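Local coordinates for hypothetical protein VPA1032 (Vibrio parahaemolyticus, PDB 1ZBP), which is of unknown function but belongs to the ImpE family, pairing an N-terminal helical region with a mostly antiparallel beta region, at residues 113-116 against 117-120; 207-210 against 211-215. All coordinates share one frame; numbering follows the deposited sequence.

In the fold
Interaction 1 and interaction 2 follow one another along the chain, the first closing before the second opens. Interaction 1 lies in the helical part of the fold and interaction 2 beside the antiparallel sheet. Residues 113-120 span the short link between helices 98-113 and 116-129 and the first turn of the latter, near the surface and about 24 Å from the centre of the chain. Residues 207-215 lead from strand 202-207, an outermost strand of the eight-stranded antiparallel sheet, to helix 216-219, about 7 Å from that centre. The two centres are 21 Å apart and the nearest atoms about 11 Å, with no touch between them. Each is a separate local connection leading into a helix, one from a helix and one from a strand.

Interaction 1 of 2, residues 113-116 against 117-120; sequences SQDY and EQVS
The contact between D115 and Y116 and the residues E117 to S120 is a local one at the start of a helix, where the loop after helix 98-113 passes into helix 116-129 on the surface of the protein. Q114, with positive phi, leaves the first helix, and D115 stands at the centre of an inverse gamma turn that redirects the chain. The carbonyl of D115 then opens the new helix. Its O accepts the N-H of Q118 at 3.0 Å, an approach from above the carbonyl plane (49° out of it), and a weak, longer bond from the N of V119. One residue further on, S120 N makes a similarly weak bond to Y116 O.

The side chains of D115 and Q118 also meet here, at about a right angle. With CG anti to the backbone N (chi1 178°), D115 brings its carboxylate within reach of NE2 of Q118. Q118 runs extended beyond CG, and its NE2 donates to OD2 of D115 over 3.1 Å, the amide and carboxylate planes being 54° apart; the position of OD2 is less certain in the model.

On the apolar side, CB of Y116 lies 4.0 Å from CG2 of V119, and this methyl reaches the edge of the tyrosine ring near its plane. Q114 O sits over the centre of one ring face, 3.4 Å from the ring plane. Beyond the turn, Y116 packs against the loop residues I229, A230 and K232, while OE1 of E117 forms a long, weak ion pair with K232 NZ.

The backbone O of D115 thus takes the Q118 amide, with the carboxylate, less certainly, near NE2; the amino end of the helix would probably favour the ionised carboxylate.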
# COMPACT_ATOMS: atom_id res chain seq x y z
N SER A 113 12.88 -17.66 -3.74
CA SER A 113 13.82 -18.77 -3.95
C SER A 113 14.05 -19.50 -2.63
O SER A 113 14.81 -20.47 -2.57
CB SER A 113 15.16 -18.27 -4.47
OG SER A 113 15.88 -17.62 -3.44
N GLN A 114 13.40 -19.01 -1.58
CA GLN A 114 13.51 -19.58 -0.25
C GLN A 114 14.92 -19.56 0.36
O GLN A 114 15.18 -20.25 1.34
CB GLN A 114 12.97 -21.01 -0.24
CG GLN A 114 11.48 -21.12 -0.52
CD GLN A 114 10.86 -22.35 0.13
OE1 GLN A 114 9.70 -22.69 -0.13
NE2 GLN A 114 11.62 -23.02 0.99
N ASP A 115 15.82 -18.76 -0.20
CA ASP A 115 17.17 -18.67 0.36
C ASP A 115 17.10 -17.67 1.51
O ASP A 115 17.55 -16.53 1.39
CB ASP A 115 18.17 -18.21 -0.71
CG ASP A 115 19.58 -18.05 -0.15
OD1 ASP A 115 20.00 -18.89 0.67
OD2 ASP A 115 20.27 -17.09 -0.56
N TYR A 116 16.53 -18.12 2.63
CA TYR A 116 16.37 -17.29 3.81
C TYR A 116 17.68 -16.88 4.46
O TYR A 116 17.70 -16.20 5.49
CB TYR A 116 15.50 -18.00 4.85
CG TYR A 116 14.20 -18.54 4.29
CD1 TYR A 116 13.43 -17.77 3.41
CD2 TYR A 116 13.74 -19.81 4.62
CE1 TYR A 116 12.24 -18.26 2.88
CE2 TYR A 116 12.54 -20.31 4.10
CZ TYR A 116 11.80 -19.52 3.22
OH TYR A 116 10.63 -20.00 2.69
N GLU A 117 18.80 -17.31 3.87
CA GLU A 117 20.10 -16.96 4.41
C GLU A 117 20.52 -15.63 3.81
O GLU A 117 21.22 -14.84 4.45
CB GLU A 117 21.13 -18.04 4.08
CG GLU A 117 22.40 -17.98 4.94
CD GLU A 117 22.13 -18.24 6.42
OE1 GLU A 117 21.44 -17.42 7.06
OE2 GLU A 117 22.61 -19.28 6.94
N GLN A 118 20.09 -15.38 2.58
CA GLN A 118 20.42 -14.14 1.89
C GLN A 118 19.42 -13.05 2.30
O GLN A 118 19.76 -11.86 2.33
CB GLN A 118 20.37 -14.36 0.37
CG GLN A 118 20.95 -13.20 -0.44
CD GLN A 118 20.74 -13.39 -1.94
OE1 GLN A 118 21.01 -12.48 -2.73
NE2 GLN A 118 20.28 -14.57 -2.33
N VAL A 119 18.19 -13.45 2.63
CA VAL A 119 17.17 -12.49 3.06
C VAL A 119 17.58 -11.92 4.41
O VAL A 119 17.40 -10.73 4.68
CB VAL A 119 15.77 -13.15 3.18
CG1 VAL A 119 15.42 -13.90 1.91
CG2 VAL A 119 15.72 -14.08 4.38
N SER A 120 18.16 -12.78 5.25
CA SER A 120 18.62 -12.39 6.58
C SER A 120 19.79 -11.44 6.45
O SER A 120 19.96 -10.53 7.26
CB SER A 120 19.05 -13.63 7.37
OG SER A 120 19.47 -13.30 8.68

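Interaction 2 of 2, residues 207-210 against 211-215; sequences PMTY and VDSES
Residues Y210 to S213 make a type I beta turn, closed by a weak bond of 3.3 Å from S213 N to Y210 O. The hydroxyl of S213 grips the same carbonyl more firmly: OG donates to Y210 O at 2.7 Å, tilted 18° from the carbonyl plane. Chi1 of 45° sets OG between the backbone N and carbonyl carbon of its own residue, which places it within bonding distance of Y210 O. One carbonyl oxygen thus receives both the amide and the hydroxyl of a single serine.

T209 flanks this pair, its OG1 3.4 Å from OG of S213 and its CG2 3.8 Å from the same oxygen; OG1 itself is hydrogen-bonded to Q218 O. The ring of Y210 leads off into the protein, where OH bonds to OD1 of D147. D212 forms a salt bridge with R151, and V211 packs on R81 of helix 65-84 and also touches R151.

Beyond the turn, S215 takes the N-cap position of helix 216-219, its side chain capping a backbone N. Together these features make a strand-to-helix connection within the ImpE family region: a type I beta turn whose first carbonyl also accepts the S213 hydroxyl, followed by a helix N-capped by S215.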
# COMPACT_ATOMS: atom_id res chain seq x y z
N PRO A 207 -0.98 2.22 -0.24
CA PRO A 207 -1.70 1.02 0.18
C PRO A 207 -1.59 0.99 1.71
O PRO A 207 -0.50 1.07 2.27
CB PRO A 207 -0.95 -0.11 -0.54
CG PRO A 207 0.43 0.42 -0.69
CD PRO A 207 0.18 1.87 -1.08
N MSE A 208 -2.73 0.90 2.38
CA MSE A 208 -2.83 0.90 3.84
C MSE A 208 -2.61 -0.48 4.47
O MSE A 208 -2.55 -0.61 5.68
CB MSE A 208 -4.22 1.43 4.22
CG MSE A 208 -4.24 2.58 5.21
SE MSE A 208 -3.05 4.07 4.81
CE MSE A 208 -3.25 4.99 6.52
N THR A 209 -2.47 -1.51 3.64
CA THR A 209 -2.28 -2.88 4.12
C THR A 209 -1.02 -3.51 3.51
O THR A 209 -0.58 -3.10 2.46
CB THR A 209 -3.50 -3.75 3.75
OG1 THR A 209 -3.45 -4.99 4.48
CG2 THR A 209 -3.50 -4.06 2.28
N TYR A 210 -0.44 -4.51 4.17
CA TYR A 210 0.75 -5.16 3.63
C TYR A 210 0.44 -5.96 2.37
O TYR A 210 -0.68 -6.41 2.18
CB TYR A 210 1.41 -6.05 4.68
CG TYR A 210 2.05 -5.25 5.77
CD1 TYR A 210 3.09 -4.36 5.49
CD2 TYR A 210 1.58 -5.32 7.07
CE1 TYR A 210 3.64 -3.56 6.48
CE2 TYR A 210 2.12 -4.52 8.06
CZ TYR A 210 3.14 -3.65 7.76
OH TYR A 210 3.67 -2.88 8.76
N VAL A 211 1.45 -6.17 1.54
CA VAL A 211 1.29 -6.90 0.28
C VAL A 211 0.97 -8.38 0.46
O VAL A 211 0.28 -8.98 -0.36
CB VAL A 211 2.54 -6.71 -0.64
CG1 VAL A 211 3.73 -7.49 -0.10
CG2 VAL A 211 2.20 -7.12 -2.06
N ASP A 212 1.45 -8.97 1.55
CA ASP A 212 1.20 -10.39 1.81
C ASP A 212 -0.14 -10.69 2.48
O ASP A 212 -0.51 -11.86 2.62
CB ASP A 212 2.33 -10.99 2.65
CG ASP A 212 3.61 -11.16 1.87
OD1 ASP A 212 3.61 -11.91 0.87
OD2 ASP A 212 4.63 -10.53 2.24
N SER A 213 -0.88 -9.67 2.91
CA SER A 213 -2.15 -9.92 3.58
C SER A 213 -3.01 -10.93 2.81
O SER A 213 -3.23 -10.79 1.60
CB SER A 213 -2.91 -8.60 3.81
OG SER A 213 -2.90 -7.78 2.67
N GLU A 214 -3.47 -11.96 3.53
CA GLU A 214 -4.25 -13.06 2.95
C GLU A 214 -5.72 -13.22 3.41
O GLU A 214 -6.61 -13.38 2.58
CB GLU A 214 -3.51 -14.39 3.19
CG GLU A 214 -4.28 -15.66 2.83
CD GLU A 214 -4.69 -15.70 1.37
OE1 GLU A 214 -5.65 -14.99 0.98
OE2 GLU A 214 -4.05 -16.45 0.60
N SER A 215 -5.96 -13.19 4.72
CA SER A 215 -7.32 -13.35 5.21
C SER A 215 -8.16 -12.16 4.80
O SER A 215 -7.63 -11.15 4.36
CB SER A 215 -7.33 -13.49 6.73
OG SER A 215 -6.99 -12.27 7.35